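Local coordinates for arginine decarboxylase, A207R protein (Paramecium bursaria Chlorella virus 1, PDB 2NVA), which decarboxylates arginine to agmatine with the help of pyridoxal 5'-phosphate, as a viral member of the ornithine/lysine/arginine decarboxylase class-II family, at residues A[36-41]-A[232-237]; A[132-137]-A[192-197]; A[158-163]-A[199-204]; A[300-305]-A[345-350]. One frame throughout, in Å; residues are numbered along the deposited sequence.

Contact 1 of 4, residues A[36-41]-A[232-237]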
loop_
_atom_site.group_PDB
_atom_site.type_symbol
_atom_site.label_atom_id
_atom_site.label_comp_id
_atom_site.label_asym_id
_atom_site.label_seq_id
_atom_site.Cartn_x
_atom_site.Cartn_y
_atom_site.Cartn_z
ATOM N N ILE A 36 20.701 -23.265 -16.469
ATOM C CA ILE A 36 20.912 -23.479 -17.892
ATOM C C ILE A 36 20.964 -22.168 -18.702
ATOM O O ILE A 36 21.829 -22.020 -19.572
ATOM C CB ILE A 36 19.925 -24.559 -18.509
ATOM C CG1 ILE A 36 19.925 -24.508 -20.042
ATOM C CG2 ILE A 36 18.513 -24.348 -18.079
ATOM C CD1 ILE A 36 21.064 -25.260 -20.680
ATOM N N LEU A 37 20.068 -21.231 -18.412
ATOM C CA LEU A 37 20.022 -19.967 -19.146
ATOM C C LEU A 37 21.249 -19.096 -18.871
ATOM O O LEU A 37 21.768 -18.430 -19.766
ATOM C CB LEU A 37 18.744 -19.197 -18.809
ATOM C CG LEU A 37 17.423 -19.888 -19.156
ATOM C CD1 LEU A 37 16.241 -19.046 -18.702
ATOM C CD2 LEU A 37 17.343 -20.176 -20.647
ATOM N N PHE A 38 21.700 -19.112 -17.622
ATOM C CA PHE A 38 22.761 -18.225 -17.140
ATOM C C PHE A 38 23.842 -19.053 -16.466
ATOM O O PHE A 38 24.002 -19.008 -15.243
ATOM C CB PHE A 38 22.198 -17.232 -16.119
ATOM C CG PHE A 38 21.252 -16.225 -16.693
ATOM C CD1 PHE A 38 19.898 -16.275 -16.384
ATOM C CD2 PHE A 38 21.717 -15.201 -17.516
ATOM C CE1 PHE A 38 19.008 -15.334 -16.903
ATOM C CE2 PHE A 38 20.836 -14.247 -18.033
ATOM C CZ PHE A 38 19.480 -14.325 -17.726
ATOM N N PRO A 39 24.601 -19.834 -17.256
ATOM C CA PRO A 39 25.504 -20.759 -16.568
ATOM C C PRO A 39 26.628 -20.099 -15.753
ATOM O O PRO A 39 27.254 -20.779 -14.942
ATOM C CB PRO A 39 26.099 -21.586 -17.706
ATOM C CG PRO A 39 25.963 -20.720 -18.909
ATOM C CD PRO A 39 24.709 -19.927 -18.724
ATOM N N ARG A 40 26.883 -18.812 -15.968
ATOM C CA ARG A 40 27.941 -18.108 -15.238
ATOM C C ARG A 40 27.423 -17.239 -14.090
ATOM O O ARG A 40 28.217 -16.672 -13.342
ATOM C CB ARG A 40 28.764 -17.226 -16.184
ATOM C CG ARG A 40 29.708 -18.006 -17.118
ATOM C CD ARG A 40 30.763 -17.058 -17.727
ATOM N NE ARG A 40 31.628 -16.401 -16.738
ATOM C CZ ARG A 40 32.468 -15.401 -17.016
ATOM N NH1 ARG A 40 32.559 -14.915 -18.255
ATOM N NH2 ARG A 40 33.222 -14.871 -16.057
ATOM N N VAL A 41 26.103 -17.146 -13.948
ATOM C CA VAL A 41 25.516 -16.146 -13.049
ATOM C C VAL A 41 24.877 -16.765 -11.802
ATOM O O VAL A 41 23.918 -17.541 -11.899
ATOM C CB VAL A 41 24.466 -15.270 -13.786
ATOM C CG1 VAL A 41 23.982 -14.130 -12.882
ATOM C CG2 VAL A 41 25.037 -14.710 -15.085
ATOM N N ASP A 232 20.251 -14.869 -23.698
ATOM C CA ASP A 232 21.238 -14.966 -24.790
ATOM C C ASP A 232 22.010 -13.673 -24.956
ATOM O O ASP A 232 23.241 -13.672 -25.114
ATOM C CB ASP A 232 20.545 -15.275 -26.125
ATOM C CG ASP A 232 19.964 -16.655 -26.168
ATOM O OD1 ASP A 232 20.476 -17.529 -25.415
ATOM O OD2 ASP A 232 18.992 -16.878 -26.951
ATOM N N TYR A 233 21.288 -12.561 -24.907
ATOM C CA TYR A 233 21.933 -11.275 -25.109
ATOM C C TYR A 233 22.763 -10.835 -23.904
ATOM O O TYR A 233 23.840 -10.268 -24.070
ATOM C CB TYR A 233 20.913 -10.214 -25.541
ATOM C CG TYR A 233 21.503 -9.123 -26.413
ATOM C CD1 TYR A 233 22.274 -9.432 -27.540
ATOM C CD2 TYR A 233 21.294 -7.777 -26.104
ATOM C CE1 TYR A 233 22.823 -8.406 -28.353
ATOM C CE2 TYR A 233 21.820 -6.759 -26.896
ATOM C CZ TYR A 233 22.569 -7.057 -28.004
ATOM O OH TYR A 233 23.103 -6.012 -28.769
ATOM N N ILE A 234 22.270 -11.104 -22.695
ATOM C CA ILE A 234 23.041 -10.853 -21.473
ATOM C C ILE A 234 24.330 -11.677 -21.502
ATOM O O ILE A 234 25.397 -11.150 -21.214
ATOM C CB ILE A 234 22.209 -11.165 -20.201
ATOM C CG1 ILE A 234 21.148 -10.072 -19.975
ATOM C CG2 ILE A 234 23.108 -11.349 -18.972
ATOM C CD1 ILE A 234 20.053 -10.454 -18.953
ATOM N N ASN A 235 24.229 -12.955 -21.874
ATOM C CA ASN A 235 25.419 -13.810 -22.000
ATOM C C ASN A 235 26.409 -13.339 -23.058
ATOM O O ASN A 235 27.617 -13.491 -22.870
ATOM C CB ASN A 235 25.033 -15.276 -22.220
ATOM C CG ASN A 235 24.343 -15.887 -20.994
ATOM O OD1 ASN A 235 24.533 -15.417 -19.871
ATOM N ND2 ASN A 235 23.544 -16.929 -21.213
ATOM N N ASP A 236 25.904 -12.763 -24.153
ATOM C CA ASP A 236 26.776 -12.154 -25.180
ATOM C C ASP A 236 27.543 -10.981 -24.596
ATOM O O ASP A 236 28.733 -10.817 -24.844
ATOM C CB ASP A 236 25.962 -11.660 -26.381
ATOM C CG ASP A 236 25.424 -12.784 -27.235
ATOM O OD1 ASP A 236 26.016 -13.901 -27.222
ATOM O OD2 ASP A 236 24.406 -12.553 -27.963
ATOM N N ALA A 237 26.867 -10.167 -23.794
ATOM C CA ALA A 237 27.511 -9.029 -23.149
ATOM C C ALA A 237 28.553 -9.478 -22.120
ATOM O O ALA A 237 29.616 -8.867 -22.016
ATOM C CB ALA A 237 26.468 -8.102 -22.510
HETATM O O HOH W 1 20.489 -18.587 -22.232
HETATM O O HOH W 2 26.048 -16.827 -18.226
#
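Ile234 turns its apolar branches to the Phe38 ring. Its CG2 lies at the ring edge, near the ring plane, 3.8 Å from Phe38 CE2. CD1 of Ile234 touches the same ring atom from 4.0 Å. Leu217 touches both Phe38 and Ile234, and the Trp34 ring meets that of Phe38. In the alpha/beta barrel of this family, the segments belong to helices 24-37 and 229-241. The first of these leads through Phe38 and a type I turn, Phe38 to Val41, into strand 41-46. Asn235 then makes the direct polar link. Its ND2 donates to Leu37 O over 2.7 Å with an N-H...O angle of 152°. The acceptor lies in the amide plane, and the donor sits nearly in line with the C=O bond. Water 1 is a second donor to Leu37 O, at 2.8 Å, where helix 24-37 ends. The same water donates weakly to Asp232 OD1, while Asp232 OD2 is hydrogen-bonded to Thr228 OG1. Asn235 CG is anti to its own carbonyl carbon (chi1 -67°), which carries the amide across to Leu37. The amide plane stands 82° from the Phe38 ring. Asn235 OD1 accepts from water 2 at 2.6 Å, and this water accepts from Arg40 N.

Contact 2 of 4, residues A[132-137]-A[192-197]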
loop_
_atom_site.group_PDB
_atom_site.type_symbol
_atom_site.label_atom_id
_atom_site.label_comp_id
_atom_site.label_asym_id
_atom_site.label_seq_id
_atom_site.Cartn_x
_atom_site.Cartn_y
_atom_site.Cartn_z
ATOM N N LEU A 132 29.940 -0.899 -6.059
ATOM C CA LEU A 132 29.443 0.390 -6.509
ATOM C C LEU A 132 28.275 0.181 -7.469
ATOM O O LEU A 132 28.434 -0.444 -8.511
ATOM C CB LEU A 132 30.555 1.221 -7.166
ATOM C CG LEU A 132 30.110 2.517 -7.864
ATOM C CD1 LEU A 132 29.532 3.543 -6.889
ATOM C CD2 LEU A 132 31.255 3.119 -8.682
ATOM N N ARG A 133 27.118 0.720 -7.107
ATOM C CA ARG A 133 25.962 0.680 -7.990
ATOM C C ARG A 133 25.974 1.893 -8.915
ATOM O O ARG A 133 26.014 3.035 -8.450
ATOM C CB ARG A 133 24.652 0.637 -7.201
ATOM C CG ARG A 133 23.431 0.573 -8.106
ATOM C CD ARG A 133 22.171 0.287 -7.315
ATOM N NE ARG A 133 20.973 0.474 -8.126
ATOM C CZ ARG A 133 19.738 0.286 -7.667
ATOM N NH1 ARG A 133 19.549 -0.080 -6.404
ATOM N NH2 ARG A 133 18.689 0.470 -8.464
ATOM N N ILE A 134 25.960 1.627 -10.218
ATOM C CA ILE A 134 25.903 2.687 -11.221
ATOM C C ILE A 134 24.514 2.768 -11.839
ATOM O O ILE A 134 23.816 1.753 -11.956
ATOM C CB ILE A 134 26.990 2.511 -12.316
ATOM C CG1 ILE A 134 26.771 1.216 -13.115
ATOM C CG2 ILE A 134 28.375 2.505 -11.653
ATOM C CD1 ILE A 134 27.675 1.084 -14.372
ATOM N N ARG A 135 24.119 3.975 -12.239
ATOM C CA ARG A 135 22.821 4.148 -12.873
ATOM C C ARG A 135 22.900 3.794 -14.357
ATOM O O ARG A 135 23.722 4.355 -15.095
ATOM C CB ARG A 135 22.330 5.584 -12.724
ATOM C CG ARG A 135 20.974 5.797 -13.362
ATOM C CD ARG A 135 20.556 7.238 -13.306
ATOM N NE ARG A 135 19.225 7.381 -13.897
ATOM C CZ ARG A 135 18.478 8.480 -13.829
ATOM N NH1 ARG A 135 18.913 9.553 -13.171
ATOM N NH2 ARG A 135 17.280 8.493 -14.399
ATOM N N CYS A 136 22.046 2.866 -14.784
ATOM C CA CYS A 136 21.935 2.476 -16.191
ATOM C C CYS A 136 20.493 2.059 -16.455
ATOM O O CYS A 136 20.117 0.910 -16.176
ATOM C CB CYS A 136 22.852 1.282 -16.513
ATOM S SG CYS A 136 24.631 1.523 -16.352
ATOM N N ASP A 137 19.677 2.960 -16.984
ATOM C CA ASP A 137 18.239 2.703 -17.043
ATOM C C ASP A 137 17.788 1.952 -18.298
ATOM O O ASP A 137 18.342 2.128 -19.381
ATOM C CB ASP A 137 17.436 4.003 -16.970
ATOM C CG ASP A 137 17.706 4.808 -15.711
ATOM O OD1 ASP A 137 18.413 4.329 -14.795
ATOM O OD2 ASP A 137 17.169 5.939 -15.638
ATOM N N LYS A 192 28.346 -3.112 -20.491
ATOM C CA LYS A 192 29.439 -2.345 -21.087
ATOM C C LYS A 192 29.867 -1.196 -20.162
ATOM O O LYS A 192 31.061 -1.002 -19.924
ATOM C CB LYS A 192 29.036 -1.805 -22.468
ATOM C CG LYS A 192 30.152 -1.026 -23.172
ATOM C CD LYS A 192 29.691 -0.472 -24.523
ATOM C CE LYS A 192 30.895 0.191 -25.238
ATOM N NZ LYS A 192 30.503 0.609 -26.629
ATOM N N SER A 193 28.895 -0.440 -19.649
ATOM C CA SER A 193 29.192 0.662 -18.730
ATOM C C SER A 193 29.843 0.152 -17.450
ATOM O O SER A 193 30.675 0.838 -16.850
ATOM C CB SER A 193 27.912 1.434 -18.378
ATOM O OG SER A 193 27.379 2.071 -19.529
ATOM N N SER A 194 29.440 -1.042 -17.022
ATOM C CA SER A 194 29.983 -1.655 -15.820
ATOM C C SER A 194 31.457 -2.022 -16.002
ATOM O O SER A 194 32.252 -1.881 -15.071
ATOM C CB SER A 194 29.174 -2.895 -15.445
ATOM O OG SER A 194 27.853 -2.541 -15.061
ATOM N N LYS A 195 31.813 -2.502 -17.197
ATOM C CA LYS A 195 33.217 -2.797 -17.505
ATOM C C LYS A 195 34.051 -1.520 -17.441
ATOM O O LYS A 195 35.190 -1.535 -16.967
ATOM C CB LYS A 195 33.351 -3.473 -18.874
ATOM C CG LYS A 195 34.797 -3.806 -19.306
ATOM C CD LYS A 195 35.531 -4.660 -18.264
ATOM C CE LYS A 195 36.977 -4.955 -18.705
ATOM N NZ LYS A 195 37.044 -5.919 -19.855
ATOM N N GLU A 196 33.482 -0.419 -17.920
ATOM C CA GLU A 196 34.167 0.867 -17.868
ATOM C C GLU A 196 34.371 1.312 -16.426
ATOM O O GLU A 196 35.417 1.864 -16.088
ATOM C CB GLU A 196 33.402 1.928 -18.660
ATOM C CG GLU A 196 33.391 1.646 -20.168
ATOM C CD GLU A 196 32.403 2.497 -20.950
ATOM O OE1 GLU A 196 31.589 3.234 -20.331
ATOM O OE2 GLU A 196 32.435 2.423 -22.214
ATOM N N ALA A 197 33.369 1.083 -15.577
ATOM C CA ALA A 197 33.512 1.382 -14.148
ATOM C C ALA A 197 34.517 0.443 -13.455
ATOM O O ALA A 197 35.286 0.862 -12.584
ATOM C CB ALA A 197 32.145 1.325 -13.457
#
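The backbones come nearest at Ile134 and Ser194, with their CA atoms 7.5 Å apart. Cys136 and Ser193 form the next close pair, with CA atoms at 7.9 Å. Segment 132-137 runs from strand 129-133 into a loop; segment 192-197 is the middle of helix 184-204. Ile134 makes most of the contact. Its CG1 sits between the backbone N and the carbonyl carbon (chi1 64°); this torsion and an extended chi2 direct CD1 at the helix. There CD1 lies 3.7 Å from Ser194 OG and 4.0 Å from Ser193 CB. The other branch, CG2, packs more loosely on Ala197 CB at 4.3 Å. Cys136 SG touches Ser193 CB at 3.9 Å. Both serine hydroxyls bond back to their own helix, Ser193 OG to Arg189 O and Ser194 OG to Ala190 O. Arg133, next to Ile134, touches the bound agmatine adduct of the cofactor. On the loop, Arg135 grips Asp137 side-on in a salt bridge. NE and NH2 both reach OD2; Arg135 NH2 lies 2.8 Å from Asp137 OD2, which receives it on its syn lone pair. A helix packed against the C-terminal end of a barrel strand, beside the cofactor site, fits the TIM-barrel domain of this decarboxylase.

Contact 3 of 4, residues A[158-163]-A[199-204]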
loop_
_atom_site.group_PDB
_atom_site.type_symbol
_atom_site.label_atom_id
_atom_site.label_comp_id
_atom_site.label_asym_id
_atom_site.label_seq_id
_atom_site.Cartn_x
_atom_site.Cartn_y
_atom_site.Cartn_z
ATOM N N HIS A 158 35.390 9.621 -8.594
ATOM C CA HIS A 158 35.395 10.273 -7.289
ATOM C C HIS A 158 35.003 9.313 -6.164
ATOM O O HIS A 158 35.679 9.254 -5.135
ATOM C CB HIS A 158 34.450 11.490 -7.278
ATOM C CG HIS A 158 34.159 12.005 -5.898
ATOM N ND1 HIS A 158 35.066 12.752 -5.176
ATOM C CD2 HIS A 158 33.074 11.851 -5.100
ATOM C CE1 HIS A 158 34.549 13.042 -3.994
ATOM N NE2 HIS A 158 33.343 12.507 -3.923
ATOM N N LEU A 159 33.914 8.577 -6.362
ATOM C CA LEU A 159 33.414 7.646 -5.343
ATOM C C LEU A 159 34.405 6.515 -5.067
ATOM O O LEU A 159 34.596 6.112 -3.927
ATOM C CB LEU A 159 32.066 7.070 -5.762
ATOM C CG LEU A 159 30.875 8.029 -5.667
ATOM C CD1 LEU A 159 29.646 7.345 -6.222
ATOM C CD2 LEU A 159 30.618 8.492 -4.229
ATOM N N LEU A 160 35.043 6.035 -6.124
ATOM C CA LEU A 160 36.042 4.977 -6.006
ATOM C C LEU A 160 37.284 5.474 -5.281
ATOM O O LEU A 160 37.882 4.736 -4.500
ATOM C CB LEU A 160 36.397 4.403 -7.382
ATOM C CG LEU A 160 35.250 3.648 -8.087
ATOM C CD1 LEU A 160 35.562 3.447 -9.552
ATOM C CD2 LEU A 160 34.970 2.305 -7.415
ATOM N N GLU A 161 37.658 6.724 -5.542
ATOM C CA GLU A 161 38.807 7.341 -4.879
ATOM C C GLU A 161 38.526 7.576 -3.412
ATOM O O GLU A 161 39.394 7.383 -2.568
ATOM C CB GLU A 161 39.171 8.652 -5.563
ATOM C CG GLU A 161 39.886 8.451 -6.887
ATOM C CD GLU A 161 40.125 9.752 -7.652
ATOM O OE1 GLU A 161 41.087 9.792 -8.455
ATOM O OE2 GLU A 161 39.355 10.733 -7.468
ATOM N N TYR A 162 37.300 7.990 -3.115
ATOM C CA TYR A 162 36.883 8.208 -1.737
ATOM C C TYR A 162 36.883 6.901 -0.952
ATOM O O TYR A 162 37.302 6.869 0.212
ATOM C CB TYR A 162 35.513 8.883 -1.689
ATOM C CG TYR A 162 35.192 9.513 -0.349
ATOM C CD1 TYR A 162 35.895 10.630 0.116
ATOM C CD2 TYR A 162 34.188 8.991 0.455
ATOM C CE1 TYR A 162 35.598 11.200 1.357
ATOM C CE2 TYR A 162 33.867 9.555 1.674
ATOM C CZ TYR A 162 34.558 10.657 2.113
ATOM O OH TYR A 162 34.248 11.202 3.333
ATOM N N ALA A 163 36.413 5.829 -1.581
ATOM C CA ALA A 163 36.470 4.523 -0.947
ATOM C C ALA A 163 37.923 4.135 -0.650
ATOM O O ALA A 163 38.229 3.708 0.454
ATOM C CB ALA A 163 35.788 3.482 -1.816
ATOM N N ASN A 199 37.087 -0.855 -14.837
ATOM C CA ASN A 199 38.392 -0.351 -15.252
ATOM C C ASN A 199 38.840 0.910 -14.503
ATOM O O ASN A 199 40.043 1.100 -14.290
ATOM C CB ASN A 199 38.457 -0.152 -16.778
ATOM C CG ASN A 199 38.428 -1.478 -17.551
ATOM O OD1 ASN A 199 38.707 -2.558 -17.000
ATOM N ND2 ASN A 199 38.086 -1.399 -18.824
ATOM N N GLU A 200 37.886 1.757 -14.113
ATOM C CA GLU A 200 38.169 2.914 -13.267
ATOM C C GLU A 200 38.592 2.474 -11.866
ATOM O O GLU A 200 39.523 3.042 -11.290
ATOM C CB GLU A 200 36.951 3.826 -13.145
ATOM C CG GLU A 200 36.639 4.604 -14.391
ATOM C CD GLU A 200 37.449 5.884 -14.521
ATOM O OE1 GLU A 200 36.952 6.799 -15.222
ATOM O OE2 GLU A 200 38.558 6.002 -13.946
ATOM N N ALA A 201 37.913 1.450 -11.344
ATOM C CA ALA A 201 38.224 0.907 -10.023
ATOM C C ALA A 201 39.639 0.333 -9.974
ATOM O O ALA A 201 40.377 0.561 -9.007
ATOM C CB ALA A 201 37.183 -0.149 -9.596
ATOM N N ILE A 202 40.016 -0.397 -11.022
ATOM C CA ILE A 202 41.379 -0.926 -11.138
ATOM C C ILE A 202 42.389 0.240 -11.187
ATOM O O ILE A 202 43.440 0.195 -10.527
ATOM C CB ILE A 202 41.517 -1.873 -12.358
ATOM C CG1 ILE A 202 40.730 -3.164 -12.106
ATOM C CG2 ILE A 202 42.997 -2.210 -12.649
ATOM C CD1 ILE A 202 40.438 -3.977 -13.351
ATOM N N SER A 203 42.049 1.280 -11.951
ATOM C CA SER A 203 42.888 2.463 -12.105
ATOM C C SER A 203 43.156 3.165 -10.766
ATOM O O SER A 203 44.265 3.628 -10.506
ATOM C CB SER A 203 42.269 3.440 -13.115
ATOM O OG SER A 203 43.119 4.571 -13.291
ATOM N N VAL A 204 42.126 3.221 -9.927
ATOM C CA VAL A 204 42.193 3.822 -8.595
ATOM C C VAL A 204 43.031 2.968 -7.628
ATOM O O VAL A 204 43.647 3.503 -6.697
ATOM C CB VAL A 204 40.745 4.106 -8.066
ATOM C CG1 VAL A 204 40.712 4.395 -6.575
ATOM C CG2 VAL A 204 40.125 5.254 -8.845
#
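Leu160 reaches across to Ala201 and Val204. Its CG is anti to the carbonyl carbon (chi1 -66°), which directs CD1 toward the other helix. CD1 lies 3.6 Å from Ala201 N and 3.9 Å from both Ala201 CB and Glu200 CB. Its twin CD2 also reaches Ala201 CB, at 4.0 Å. Val204 answers with both methyls. CG1, anti to the backbone N (chi1 165°), lies 3.5 Å from Leu160 O, an oxygen hydrogen-bonded to His206 NE2. CG2 meets Glu161 CG at 3.8 Å and Leu160 CB at 4.1 Å. The Glu161 and Val204 side chains cross at about a right angle. The carboxylates of Glu161 and Glu200 both form salt bridges with Arg157. The axes of segments 158-163 and 199-204 pass 9.4 Å apart, crossing at -38°. They belong to neighbouring outer helices of the barrel, 156-165 and 184-204, on either side of strand 170-174 in the chain. That strand touches Leu160 through Val170, while Leu118 of helix 115-124 packs on Ala163 and Tyr162.

Contact 4 of 4, residues A[300-305]-A[345-350]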
loop_
_atom_site.group_PDB
_atom_site.type_symbol
_atom_site.label_atom_id
_atom_site.label_comp_id
_atom_site.label_asym_id
_atom_site.label_seq_id
_atom_site.Cartn_x
_atom_site.Cartn_y
_atom_site.Cartn_z
ATOM N N PRO A 300 -5.099 -7.678 -14.818
ATOM C CA PRO A 300 -5.146 -9.136 -14.759
ATOM C C PRO A 300 -6.528 -9.706 -15.072
ATOM O O PRO A 300 -7.535 -9.111 -14.697
ATOM C CB PRO A 300 -4.760 -9.428 -13.316
ATOM C CG PRO A 300 -5.259 -8.229 -12.522
ATOM C CD PRO A 300 -5.313 -7.052 -13.494
ATOM N N THR A 301 -6.558 -10.838 -15.769
ATOM C CA THR A 301 -7.806 -11.555 -16.051
ATOM C C THR A 301 -7.874 -12.827 -15.182
ATOM O O THR A 301 -6.920 -13.627 -15.175
ATOM C CB THR A 301 -7.906 -11.940 -17.550
ATOM O OG1 THR A 301 -7.819 -10.759 -18.364
ATOM C CG2 THR A 301 -9.215 -12.678 -17.865
ATOM N N PRO A 302 -8.986 -13.018 -14.450
ATOM C CA PRO A 302 -9.130 -14.213 -13.624
ATOM C C PRO A 302 -9.550 -15.447 -14.424
ATOM O O PRO A 302 -10.103 -15.331 -15.531
ATOM C CB PRO A 302 -10.241 -13.828 -12.663
ATOM C CG PRO A 302 -11.119 -12.920 -13.468
ATOM C CD PRO A 302 -10.154 -12.120 -14.318
ATOM N N GLN A 303 -9.290 -16.613 -13.831
ATOM C CA GLN A 303 -9.786 -17.901 -14.314
ATOM C C GLN A 303 -10.974 -18.306 -13.444
ATOM O O GLN A 303 -10.860 -18.325 -12.219
ATOM C CB GLN A 303 -8.679 -18.947 -14.175
ATOM C CG GLN A 303 -7.477 -18.668 -15.069
ATOM C CD GLN A 303 -7.762 -19.022 -16.504
ATOM O OE1 GLN A 303 -8.234 -20.122 -16.798
ATOM N NE2 GLN A 303 -7.469 -18.103 -17.416
ATOM N N LEU A 304 -12.102 -18.636 -14.069
ATOM C CA LEU A 304 -13.262 -19.135 -13.320
ATOM C C LEU A 304 -13.025 -20.566 -12.852
ATOM O O LEU A 304 -12.502 -21.396 -13.607
ATOM C CB LEU A 304 -14.502 -19.123 -14.209
ATOM C CG LEU A 304 -15.384 -17.887 -14.233
ATOM C CD1 LEU A 304 -14.708 -16.735 -14.987
ATOM C CD2 LEU A 304 -16.718 -18.287 -14.887
ATOM N N LEU A 305 -13.391 -20.855 -11.610
ATOM C CA LEU A 305 -13.294 -22.223 -11.102
ATOM C C LEU A 305 -14.517 -23.064 -11.470
ATOM O O LEU A 305 -14.407 -24.274 -11.630
ATOM C CB LEU A 305 -13.006 -22.239 -9.596
ATOM C CG LEU A 305 -11.536 -21.832 -9.365
ATOM C CD1 LEU A 305 -11.336 -21.220 -7.988
ATOM C CD2 LEU A 305 -10.569 -22.986 -9.613
ATOM N N VAL A 345 -12.713 -17.378 -8.199
ATOM C CA VAL A 345 -11.836 -17.277 -9.359
ATOM C C VAL A 345 -10.402 -17.341 -8.858
ATOM O O VAL A 345 -10.166 -17.178 -7.660
ATOM C CB VAL A 345 -12.060 -15.957 -10.165
ATOM C CG1 VAL A 345 -13.539 -15.822 -10.583
ATOM C CG2 VAL A 345 -11.635 -14.727 -9.357
ATOM N N TYR A 346 -9.449 -17.571 -9.757
ATOM C CA TYR A 346 -8.067 -17.344 -9.373
ATOM C C TYR A 346 -7.309 -16.552 -10.424
ATOM O O TYR A 346 -7.634 -16.586 -11.604
ATOM C CB TYR A 346 -7.354 -18.655 -9.009
ATOM C CG TYR A 346 -7.000 -19.533 -10.184
ATOM C CD1 TYR A 346 -5.779 -19.380 -10.860
ATOM C CD2 TYR A 346 -7.868 -20.538 -10.608
ATOM C CE1 TYR A 346 -5.451 -20.180 -11.938
ATOM C CE2 TYR A 346 -7.532 -21.356 -11.686
ATOM C CZ TYR A 346 -6.333 -21.161 -12.346
ATOM O OH TYR A 346 -6.013 -21.969 -13.416
ATOM N N PHE A 347 -6.284 -15.840 -9.961
ATOM C CA PHE A 347 -5.407 -15.072 -10.828
ATOM C C PHE A 347 -4.074 -15.793 -10.943
ATOM O O PHE A 347 -3.381 -15.994 -9.928
ATOM C CB PHE A 347 -5.210 -13.664 -10.257
ATOM C CG PHE A 347 -6.442 -12.810 -10.343
ATOM C CD1 PHE A 347 -6.629 -11.955 -11.424
ATOM C CD2 PHE A 347 -7.434 -12.886 -9.358
ATOM C CE1 PHE A 347 -7.773 -11.160 -11.519
ATOM C CE2 PHE A 347 -8.588 -12.094 -9.441
ATOM C CZ PHE A 347 -8.756 -11.231 -10.539
ATOM N N PRO A 348 -3.730 -16.219 -12.173
ATOM C CA PRO A 348 -2.481 -16.951 -12.393
ATOM C C PRO A 348 -1.252 -16.073 -12.148
ATOM O O PRO A 348 -1.352 -14.863 -12.261
ATOM C CB PRO A 348 -2.546 -17.343 -13.883
ATOM C CG PRO A 348 -3.991 -17.181 -14.282
ATOM C CD PRO A 348 -4.521 -16.065 -13.415
ATOM N N SER A 349 -0.116 -16.706 -11.837
ATOM C CA SER A 349 1.186 -16.024 -11.769
ATOM C C SER A 349 1.133 -14.797 -10.869
ATOM O O SER A 349 1.480 -13.683 -11.269
ATOM C CB SER A 349 1.701 -15.683 -13.178
ATOM O OG SER A 349 1.823 -16.880 -13.964
ATOM N N TRP A 350 0.689 -15.031 -9.636
ATOM C CA TRP A 350 0.441 -13.931 -8.707
ATOM C C TRP A 350 1.377 -13.992 -7.492
ATOM O O TRP A 350 0.943 -13.814 -6.351
ATOM C CB TRP A 350 -1.043 -13.885 -8.281
ATOM C CG TRP A 350 -1.485 -12.469 -8.088
ATOM C CD1 TRP A 350 -1.752 -11.829 -6.909
ATOM C CD2 TRP A 350 -1.649 -11.501 -9.119
ATOM N NE1 TRP A 350 -2.090 -10.509 -7.150
ATOM C CE2 TRP A 350 -2.036 -10.288 -8.502
ATOM C CE3 TRP A 350 -1.505 -11.543 -10.523
ATOM C CZ2 TRP A 350 -2.266 -9.108 -9.234
ATOM C CZ3 TRP A 350 -1.757 -10.372 -11.258
ATOM C CH2 TRP A 350 -2.133 -9.174 -10.607
HETATM O O HOH W 3 -8.274 -22.385 -15.250
#
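Gln303 and Tyr346 form an antiparallel hydrogen-bonded pair. Gln303 N donates to Tyr346 O at 2.8 Å, almost straight (177°). Tyr346 N returns the bond to Gln303 O at 2.9 Å. Leu304 and Val345 follow as a non-hydrogen-bonded pair, and Val345 CA makes a CA-H...O contact with Gln303 O. Gln303 CB makes a CH-pi contact over one face of the Tyr346 ring, 3.8 Å from the centroid. The tyrosine ring comes under it because its CG sits between the backbone N and the carbonyl carbon (chi1 74°). Leu305 CD2 lies at the ring edge, 3.8 Å from Tyr346 CD2. The Gln303 chain bends at chi2, and water 3 links its OE1 to Tyr346 OH. Pro302 CB makes a second CH-pi contact, over a face of the Phe347 ring, 3.9 Å from the centroid, and also touches Val345 CG2 at 3.7 Å. Pro300 CB reaches Phe347 CD1 at 3.7 Å and Trp350 CZ3 at 3.8 Å. Residues 303-304 form a short strand that pairs with strand 344-347 in the mixed beta sheet that accompanies the barrel in this fold. On its other edge strand 344-347 bonds to strand 262-274, with Val345 joined to Thr266 and Phe347 to Leu264. Further out, Trp350 NE1 bonds to Gly289 O, and Phe290 meets the rings of Phe347, edge-to-face, and Trp350. Leu305 also packs on helix 2-11 through Val5 and Leu9.

Overall arrangement
Contacts 1, 2 and 3 belong to the barrel domain, and contact 4 to the beta-sheet domain. Contacts 2 and 3 share helix 184-204 and have centres about 13 Å apart. They touch: Leu132 CD1 packs 3.9 Å from Leu159 CD1, and Ala197 O lies 4.0 Å from Leu160 CD1. Contact 1 is on another part of the barrel, its centre about 18 Å from that of contact 2. Contact 4 lies across the chain's centre from contacts 2 and 3, with centres about 39 and about 50 Å away. The cofactor adduct is about 10 Å from the side chains of both Phe38 in contact 1 and Trp350 in contact 4, and about 12 Å from the side chain of Ile134 in contact 2. Contact 3 is remote from it.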